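Side-chain contacts in SAR-endolysin (Enterobacteria phage P1, PDB 1XJU), which breaks down the host's peptidoglycan as a lysozyme once released from the inner membrane, so that the bacterial cell lyses and new virus particles escape: residues A51-N56 with A84-G89; N91-Y96 with P126-S131. All coordinates share one frame; numbering follows the deposited sequence.

Contact 1: residues A51-N56 with A84-G89; sequences ADWEKN and AAFNMG
Phe86 drives the outer end of its ring against one face of the Trp53 indole, and this aromatic pair forms the tight part of the contact. CZ leads the approach, standing 3.5 Å above the indole plane, over the benzene half and a little off its middle. Its shortest distance is 3.6 Å, from Phe86 CZ to Trp53 CZ2; Phe86 CE1 follows at 3.9 Å from the same Trp53 CZ2. The centroids of the Phe86 ring and the six-membered Trp53 ring are 4.8 Å apart with the planes at 62°, a tilted edge-to-face (T-shaped) pair. Both side chains bear CG anti to the backbone N (chi1 178° in Phe86), which carries their ring ends nearer to the partner helix than their CB bonds alone would suggest. Here helix 46-67 packs against helix 75-88 within the mainly helical phage lysozyme fold of glycosyl hydrolase family 24, the CA atoms of Asn56 and Phe86 coming to 6.6 Å. Pro24 touches both side chains, Ala13 and Cys16 of helix 13-18 lie against Trp53, and Ile57 and Ala60 pack on Phe86. Toward Asn56, which is partly exposed, the packing thins to single touches from CB and from backbone carbonyls. Asn56 CB meets Phe86 CE2 at 3.7 Å, while the carboxamide makes no contact with segment 84-89: with chi1 at -78°, CG lies anti to the carbonyl carbon. On the outer surface of helix 46-67, Glu54 and Lys55 are exposed and direct their CB bonds away from helix 75-88.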
ATOM      1  N   ALA A  51      -3.337   0.737 -18.876  1.00  9.79           N
ATOM      2  CA  ALA A  51      -2.476   1.747 -19.441  1.00 10.66           C
ATOM      3  C   ALA A  51      -1.691   2.470 -18.339  1.00 11.07           C
ATOM      4  O   ALA A  51      -0.570   2.903 -18.586  1.00 12.86           O
ATOM      5  CB  ALA A  51      -3.307   2.752 -20.199  1.00 10.92           C
ATOM      6  N   ASP A  52      -2.312   2.631 -17.171  1.00 10.07           N
ATOM      7  CA  ASP A  52      -1.692   3.385 -16.088  1.00 10.55           C
ATOM      8  C   ASP A  52      -0.943   2.547 -15.080  1.00 10.33           C
ATOM      9  O   ASP A  52      -0.405   3.091 -14.103  1.00 10.40           O
ATOM     10  CB  ASP A  52      -2.780   4.182 -15.401  1.00 12.31           C
ATOM     11  CG  ASP A  52      -3.257   5.313 -16.300  1.00 16.24           C
ATOM     12  OD1 ASP A  52      -4.218   5.990 -15.930  1.00 18.04           O
ATOM     13  OD2 ASP A  52      -2.664   5.607 -17.354  1.00 19.85           O
ATOM     14  N   TRP A  53      -0.841   1.271 -15.293  1.00  9.01           N
ATOM     15  CA  TRP A  53      -0.348   0.348 -14.275  1.00  8.89           C
ATOM     16  C   TRP A  53       1.096   0.715 -13.883  1.00  9.75           C
ATOM     17  O   TRP A  53       1.403   0.889 -12.693  1.00  9.73           O
ATOM     18  CB  TRP A  53      -0.419  -1.065 -14.816  1.00  9.60           C
ATOM     19  CG  TRP A  53      -0.165  -2.117 -13.796  1.00  8.83           C
ATOM     20  CD1 TRP A  53       0.990  -2.763 -13.464  1.00  9.63           C
ATOM     21  CD2 TRP A  53      -1.153  -2.643 -12.915  1.00  8.52           C
ATOM     22  NE1 TRP A  53       0.788  -3.651 -12.437  1.00  9.41           N
ATOM     23  CE2 TRP A  53      -0.527  -3.632 -12.094  1.00  8.93           C
ATOM     24  CE3 TRP A  53      -2.545  -2.441 -12.770  1.00  9.07           C
ATOM     25  CZ2 TRP A  53      -1.238  -4.377 -11.156  1.00  9.05           C
ATOM     26  CZ3 TRP A  53      -3.229  -3.181 -11.865  1.00  9.15           C
ATOM     27  CH2 TRP A  53      -2.578  -4.130 -11.040  1.00  8.86           C
ATOM     28  N   GLU A  54       1.983   0.820 -14.885  1.00 10.77           N
ATOM     29  CA  GLU A  54       3.388   1.145 -14.601  1.00 12.66           C
ATOM     30  C   GLU A  54       3.561   2.512 -14.008  1.00 12.98           C
ATOM     31  O   GLU A  54       4.390   2.690 -13.100  1.00 14.37           O
ATOM     32  CB  GLU A  54       4.237   1.000 -15.869  1.00 16.05           C
ATOM     33  CG  GLU A  54       4.373  -0.435 -16.243  1.00 18.83           C
ATOM     34  CD  GLU A  54       5.128  -1.207 -15.169  1.00 22.99           C
ATOM     35  OE1 GLU A  54       6.036  -0.631 -14.533  1.00 22.70           O
ATOM     36  OE2 GLU A  54       4.757  -2.329 -14.935  1.00 21.88           O
ATOM     37  N   LYS A  55       2.786   3.484 -14.476  1.00 13.84           N
ATOM     38  CA  LYS A  55       2.811   4.814 -13.905  1.00 14.97           C
ATOM     39  C   LYS A  55       2.440   4.733 -12.438  1.00 11.75           C
ATOM     40  O   LYS A  55       3.055   5.427 -11.590  1.00 13.17           O
ATOM     41  CB  LYS A  55       1.821   5.727 -14.676  1.00 18.60           C
ATOM     42  CG  LYS A  55       1.440   7.101 -14.006  1.00 21.80           C
ATOM     43  CD  LYS A  55       0.094   7.742 -14.515  1.00 24.28           C
ATOM     44  CE  LYS A  55      -0.163   9.153 -13.916  1.00 27.97           C
ATOM     45  NZ  LYS A  55       0.438  10.266 -14.705  1.00 27.94           N
ATOM     46  N   ASN A  56       1.471   3.901 -12.117  1.00 11.21           N
ATOM     47  CA  ASN A  56       1.043   3.810 -10.734  1.00  9.95           C
ATOM     48  C   ASN A  56       2.081   3.128  -9.859  1.00  8.98           C
ATOM     49  O   ASN A  56       2.234   3.502  -8.689  1.00  9.57           O
ATOM     50  CB  ASN A  56      -0.340   3.170 -10.623  1.00 10.48           C
ATOM     51  CG  ASN A  56      -1.456   4.138 -10.968  1.00 11.64           C
ATOM     52  OD1 ASN A  56      -1.410   5.310 -10.601  1.00 14.11           O
ATOM     53  ND2 ASN A  56      -2.514   3.632 -11.610  1.00 12.71           N
ATOM     54  N   ALA A  84       2.371  -1.861  -0.837  1.00  7.13           N
ATOM     55  CA  ALA A  84       1.337  -1.313   0.013  1.00  7.37           C
ATOM     56  C   ALA A  84       0.871   0.035  -0.514  1.00  7.04           C
ATOM     57  O   ALA A  84      -0.350   0.312  -0.532  1.00  7.72           O
ATOM     58  CB  ALA A  84       1.850  -1.194   1.443  1.00  7.59           C
ATOM     59  N   ALA A  85       1.785   0.883  -0.935  1.00  6.80           N
ATOM     60  CA  ALA A  85       1.433   2.199  -1.450  1.00  6.93           C
ATOM     61  C   ALA A  85       0.635   2.064  -2.759  1.00  7.47           C
ATOM     62  O   ALA A  85      -0.279   2.842  -3.006  1.00  7.98           O
ATOM     63  CB  ALA A  85       2.658   3.046  -1.641  1.00  8.02           C
ATOM     64  N   PHE A  86       0.980   1.115  -3.599  1.00  7.37           N
ATOM     65  CA  PHE A  86       0.254   0.876  -4.844  1.00  7.71           C
ATOM     66  C   PHE A  86      -1.186   0.519  -4.524  1.00  7.29           C
ATOM     67  O   PHE A  86      -2.132   0.994  -5.163  1.00  7.82           O
ATOM     68  CB  PHE A  86       0.928  -0.232  -5.628  1.00  8.11           C
ATOM     69  CG  PHE A  86       0.233  -0.603  -6.897  1.00  8.06           C
ATOM     70  CD1 PHE A  86      -0.704  -1.593  -6.928  1.00  7.95           C
ATOM     71  CD2 PHE A  86       0.554   0.054  -8.091  1.00  8.85           C
ATOM     72  CE1 PHE A  86      -1.352  -1.947  -8.102  1.00  8.34           C
ATOM     73  CE2 PHE A  86      -0.064  -0.322  -9.286  1.00  9.42           C
ATOM     74  CZ  PHE A  86      -1.033  -1.331  -9.267  1.00  8.57           C
ATOM     75  N   ASN A  87      -1.376  -0.358  -3.551  1.00  7.21           N
ATOM     76  CA  ASN A  87      -2.691  -0.922  -3.246  1.00  8.10           C
ATOM     77  C   ASN A  87      -3.540   0.042  -2.446  1.00  8.06           C
ATOM     78  O   ASN A  87      -4.761   0.073  -2.638  1.00  9.92           O
ATOM     79  CB  ASN A  87      -2.441  -2.228  -2.476  1.00  8.51           C
ATOM     80  CG  ASN A  87      -3.571  -3.182  -2.382  1.00 11.14           C
ATOM     81  OD1 ASN A  87      -3.609  -3.932  -1.360  1.00 10.19           O
ATOM     82  ND2 ASN A  87      -4.384  -3.348  -3.482  1.00 12.63           N
ATOM     83  N   MET A  88      -2.926   0.815  -1.533  1.00  8.34           N
ATOM     84  CA  MET A  88      -3.652   1.617  -0.548  1.00  9.10           C
ATOM     85  C   MET A  88      -3.553   3.111  -0.767  1.00  9.63           C
ATOM     86  O   MET A  88      -4.418   3.841  -0.263  1.00 10.53           O
ATOM     87  CB  MET A  88      -3.146   1.308   0.857  1.00 10.09           C
ATOM     88  CG  MET A  88      -3.230  -0.178   1.218  1.00 10.52           C
ATOM     89  SD  MET A  88      -4.862  -0.912   0.999  1.00 11.32           S
ATOM     90  CE  MET A  88      -5.624  -0.352   2.542  1.00 13.17           C
ATOM     91  N   GLY A  89      -2.584   3.578  -1.525  1.00  8.93           N
ATOM     92  CA  GLY A  89      -2.366   4.995  -1.739  1.00  9.95           C
ATOM     93  C   GLY A  89      -1.456   5.589  -0.697  1.00  9.09           C
ATOM     94  O   GLY A  89      -1.398   5.153   0.472  1.00 10.27           O
TER

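Contact 2: residues N91-Y96 with P126-S131; sequences NSLRTY and PDFVNS
Leu93 and Phe128 meet through a methyl group set over an aromatic face. Leu93 CD2 stands 3.8 Å from the centroid of the Phe128 ring and only 10° off the ring normal, a centred CH-pi contact. Its nearest ring atom is Phe128 CG, also 3.8 Å from Leu93 CD2; the other ring carbons lie at similar distances, as expected for a methyl group above the middle of a ring. A chi2 of -178° in Leu93 extends one branch, CD1, anti to CA and turns the other, CD2, over the phenyl ring. CD1 instead faces helix 75-88.

The second kind of contact is polar against aromatic. Ser92 O comes to 3.2 Å from Phe128 CE2 and to 3.6 Å from Phe128 CD2, approaching the ring obliquely on its CD2-CE2 side.

Backbone bonding holds the supports of these groups. Asn91 O accepts from both Arg94 N (3.1 Å) and Thr95 N (3.2 Å) as helix 90-94 ends and passes into strand 95-98 of a two-stranded antiparallel sheet. Across the contact, Phe128 lies in the link between a short 3-10 turn and strand 130-131, where Arg143 of helix 137-151 donates a hydrogen bond to its carbonyl O.

The contact therefore joins the end of helix 90-94 to that link by packing of methyl on ring; the oblique approach of the carbonyl, tilted out of the ring plane, makes any electrostatic gain from the ring C-H groups uncertain, so that dispersion probably dominates.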
ATOM      1  N   ASN A  91      -1.454   8.673   0.759  1.00 11.68           N
ATOM      2  CA  ASN A  91      -2.047   9.393   1.868  1.00 13.25           C
ATOM      3  C   ASN A  91      -2.470   8.439   2.965  1.00 12.15           C
ATOM      4  O   ASN A  91      -2.292   8.750   4.143  1.00 12.43           O
ATOM      5  CB  ASN A  91      -3.256  10.225   1.416  1.00 15.91           C
ATOM      6  CG  ASN A  91      -2.864  11.457   0.600  1.00 19.17           C
ATOM      7  OD1 ASN A  91      -1.750  11.981   0.693  1.00 21.90           O
ATOM      8  ND2 ASN A  91      -3.807  11.933  -0.214  1.00 22.50           N
ATOM      9  N   SER A  92      -3.047   7.290   2.608  1.00 12.36           N
ATOM     10  CA  SER A  92      -3.483   6.317   3.594  1.00 12.75           C
ATOM     11  C   SER A  92      -2.352   5.747   4.429  1.00 11.01           C
ATOM     12  O   SER A  92      -2.611   5.335   5.557  1.00 12.45           O
ATOM     13  CB  SER A  92      -4.260   5.177   2.935  1.00 14.94           C
ATOM     14  OG  SER A  92      -5.520   5.637   2.425  1.00 19.84           O
ATOM     15  N   LEU A  93      -1.146   5.694   3.892  1.00 10.09           N
ATOM     16  CA  LEU A  93      -0.010   5.192   4.648  1.00  9.90           C
ATOM     17  C   LEU A  93       0.630   6.258   5.514  1.00  9.80           C
ATOM     18  O   LEU A  93       1.391   5.922   6.430  1.00 10.27           O
ATOM     19  CB  LEU A  93       1.028   4.597   3.730  1.00  9.31           C
ATOM     20  CG  LEU A  93       0.622   3.373   2.962  1.00 10.65           C
ATOM     21  CD1 LEU A  93       1.768   2.849   2.104  1.00 11.59           C
ATOM     22  CD2 LEU A  93       0.073   2.293   3.898  1.00 12.84           C
ATOM     23  N   ARG A  94       0.340   7.530   5.229  1.00  9.74           N
ATOM     24  CA  ARG A  94       0.955   8.673   5.939  1.00 10.51           C
ATOM     25  C   ARG A  94       0.194   9.105   7.186  1.00 11.16           C
ATOM     26  O   ARG A  94       0.801   9.466   8.206  1.00 11.16           O
ATOM     27  CB  ARG A  94       1.145   9.841   4.983  1.00 10.30           C
ATOM     28  CG  ARG A  94       2.159   9.606   3.901  1.00 11.24           C
ATOM     29  CD  ARG A  94       2.242  10.709   2.889  1.00 13.64           C
ATOM     30  NE  ARG A  94       2.820  11.905   3.530  1.00 16.84           N
ATOM     31  CZ  ARG A  94       2.943  13.081   2.942  1.00 19.09           C
ATOM     32  NH1 ARG A  94       2.482  13.247   1.727  1.00 18.85           N
ATOM     33  NH2 ARG A  94       3.497  14.100   3.592  1.00 19.00           N
ATOM     34  N   THR A  95      -1.128   9.149   7.093  1.00 10.85           N
ATOM     35  CA  THR A  95      -1.980   9.536   8.194  1.00 11.42           C
ATOM     36  C   THR A  95      -3.212   8.706   8.239  1.00 11.41           C
ATOM     37  O   THR A  95      -3.601   8.045   7.274  1.00 11.76           O
ATOM     38  CB  THR A  95      -2.393  11.043   8.112  1.00 14.42           C
ATOM     39  OG1 THR A  95      -3.227  11.250   6.967  1.00 15.74           O
ATOM     40  CG2 THR A  95      -1.195  12.009   8.046  1.00 14.58           C
ATOM     41  N   TYR A  96      -3.888   8.795   9.381  1.00 11.68           N
ATOM     42  CA  TYR A  96      -5.211   8.218   9.525  1.00 12.04           C
ATOM     43  C   TYR A  96      -6.025   9.128  10.423  1.00 12.31           C
ATOM     44  O   TYR A  96      -5.488   9.921  11.185  1.00 12.92           O
ATOM     45  CB  TYR A  96      -5.170   6.792  10.113  1.00 13.34           C
ATOM     46  CG  TYR A  96      -4.905   6.727  11.607  1.00 13.67           C
ATOM     47  CD1 TYR A  96      -3.605   6.767  12.089  1.00 13.89           C
ATOM     48  CD2 TYR A  96      -5.933   6.592  12.528  1.00 14.42           C
ATOM     49  CE1 TYR A  96      -3.340   6.741  13.438  1.00 14.31           C
ATOM     50  CE2 TYR A  96      -5.659   6.526  13.901  1.00 15.17           C
ATOM     51  CZ  TYR A  96      -4.372   6.588  14.339  1.00 15.01           C
ATOM     52  OH  TYR A  96      -4.163   6.543  15.692  1.00 16.90           O
ATOM     53  N   PRO A 126       0.285  -4.656   8.640  1.00 10.89           N
ATOM     54  CA  PRO A 126      -1.092  -5.113   8.887  1.00 12.39           C
ATOM     55  C   PRO A 126      -1.973  -4.101   9.584  1.00 11.20           C
ATOM     56  O   PRO A 126      -3.164  -4.448   9.896  1.00 13.28           O
ATOM     57  CB  PRO A 126      -0.905  -6.433   9.685  1.00 13.10           C
ATOM     58  CG  PRO A 126       0.507  -6.831   9.313  1.00 12.51           C
ATOM     59  CD  PRO A 126       1.279  -5.545   9.288  1.00 11.38           C
ATOM     60  N   ASP A 127      -1.576  -2.869   9.769  1.00 11.76           N
ATOM     61  CA  ASP A 127      -2.449  -1.807  10.258  1.00 13.14           C
ATOM     62  C   ASP A 127      -3.361  -1.290   9.145  1.00 13.99           C
ATOM     63  O   ASP A 127      -4.240  -0.433   9.430  1.00 17.88           O
ATOM     64  CB  ASP A 127      -1.692  -0.574  10.777  1.00 12.86           C
ATOM     65  CG  ASP A 127      -0.866  -0.850  11.994  1.00 13.12           C
ATOM     66  OD1 ASP A 127      -1.066  -1.947  12.617  1.00 16.18           O
ATOM     67  OD2 ASP A 127      -0.128   0.043  12.393  1.00 13.03           O
ATOM     68  N   PHE A 128      -3.167  -1.733   7.904  1.00 12.22           N
ATOM     69  CA  PHE A 128      -3.919  -1.164   6.776  1.00 11.88           C
ATOM     70  C   PHE A 128      -4.737  -2.222   6.066  1.00 11.48           C
ATOM     71  O   PHE A 128      -4.326  -2.737   5.033  1.00 11.22           O
ATOM     72  CB  PHE A 128      -2.953  -0.445   5.811  1.00 12.02           C
ATOM     73  CG  PHE A 128      -2.152   0.616   6.507  1.00 12.00           C
ATOM     74  CD1 PHE A 128      -0.941   0.292   7.119  1.00 11.98           C
ATOM     75  CD2 PHE A 128      -2.678   1.886   6.716  1.00 11.98           C
ATOM     76  CE1 PHE A 128      -0.308   1.246   7.905  1.00 11.38           C
ATOM     77  CE2 PHE A 128      -2.041   2.810   7.460  1.00 12.86           C
ATOM     78  CZ  PHE A 128      -0.858   2.478   8.060  1.00 12.96           C
ATOM     79  N   VAL A 129      -5.863  -2.579   6.648  1.00 11.83           N
ATOM     80  CA  VAL A 129      -6.662  -3.673   6.158  1.00 12.73           C
ATOM     81  C   VAL A 129      -8.100  -3.279   5.900  1.00 13.44           C
ATOM     82  O   VAL A 129      -8.953  -4.165   5.680  1.00 14.61           O
ATOM     83  CB  VAL A 129      -6.577  -4.908   7.121  1.00 14.60           C
ATOM     84  CG1 VAL A 129      -5.153  -5.387   7.190  1.00 14.56           C
ATOM     85  CG2 VAL A 129      -7.149  -4.570   8.492  1.00 16.92           C
ATOM     86  N   ASN A 130      -8.363  -1.974   5.838  1.00 12.48           N
ATOM     87  CA  ASN A 130      -9.717  -1.445   5.656  1.00 13.12           C
ATOM     88  C   ASN A 130      -9.894  -0.828   4.282  1.00 12.73           C
ATOM     89  O   ASN A 130      -8.950  -0.264   3.707  1.00 13.61           O
ATOM     90  CB  ASN A 130      -9.994  -0.330   6.656  1.00 15.17           C
ATOM     91  CG  ASN A 130     -10.236  -0.809   8.063  1.00 16.86           C
ATOM     92  OD1 ASN A 130     -10.252  -2.001   8.346  1.00 18.55           O
ATOM     93  ND2 ASN A 130     -10.388   0.159   8.966  1.00 20.33           N
ATOM     94  N   SER A 131     -11.117  -0.928   3.764  1.00 12.89           N
ATOM     95  CA  SER A 131     -11.510  -0.117   2.606  1.00 14.49           C
ATOM     96  C   SER A 131     -12.782   0.574   2.938  1.00 14.25           C
ATOM     97  O   SER A 131     -13.733  -0.083   3.326  1.00 15.26           O
ATOM     98  CB  SER A 131     -11.721  -0.985   1.366  1.00 15.81           C
ATOM     99  OG  SER A 131     -12.164  -0.197   0.244  1.00 17.88           O
TER

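The two contacts lie in series along the chain, with centres 15 Å apart on opposite sides of the chain's centre, and helix 75-88 supplies one side of contact 1 and backs onto contact 2. Phe86 faces helix 46-67, whereas Ala85 N lies 3.6 Å from Leu93 CD1, and Met88 CE packs 3.5 Å from Asn130 O. Contact 1 is the one near catalysis: the Trp53 side chain is about 6 Å from that of Cys23, an active-site residue, and about 7 Å from that of Glu14, inferred to be one. In this inactive form Cys23 is locked in a disulfide with Cys16, which also touches Trp53. Contact 2 lies away from these sites.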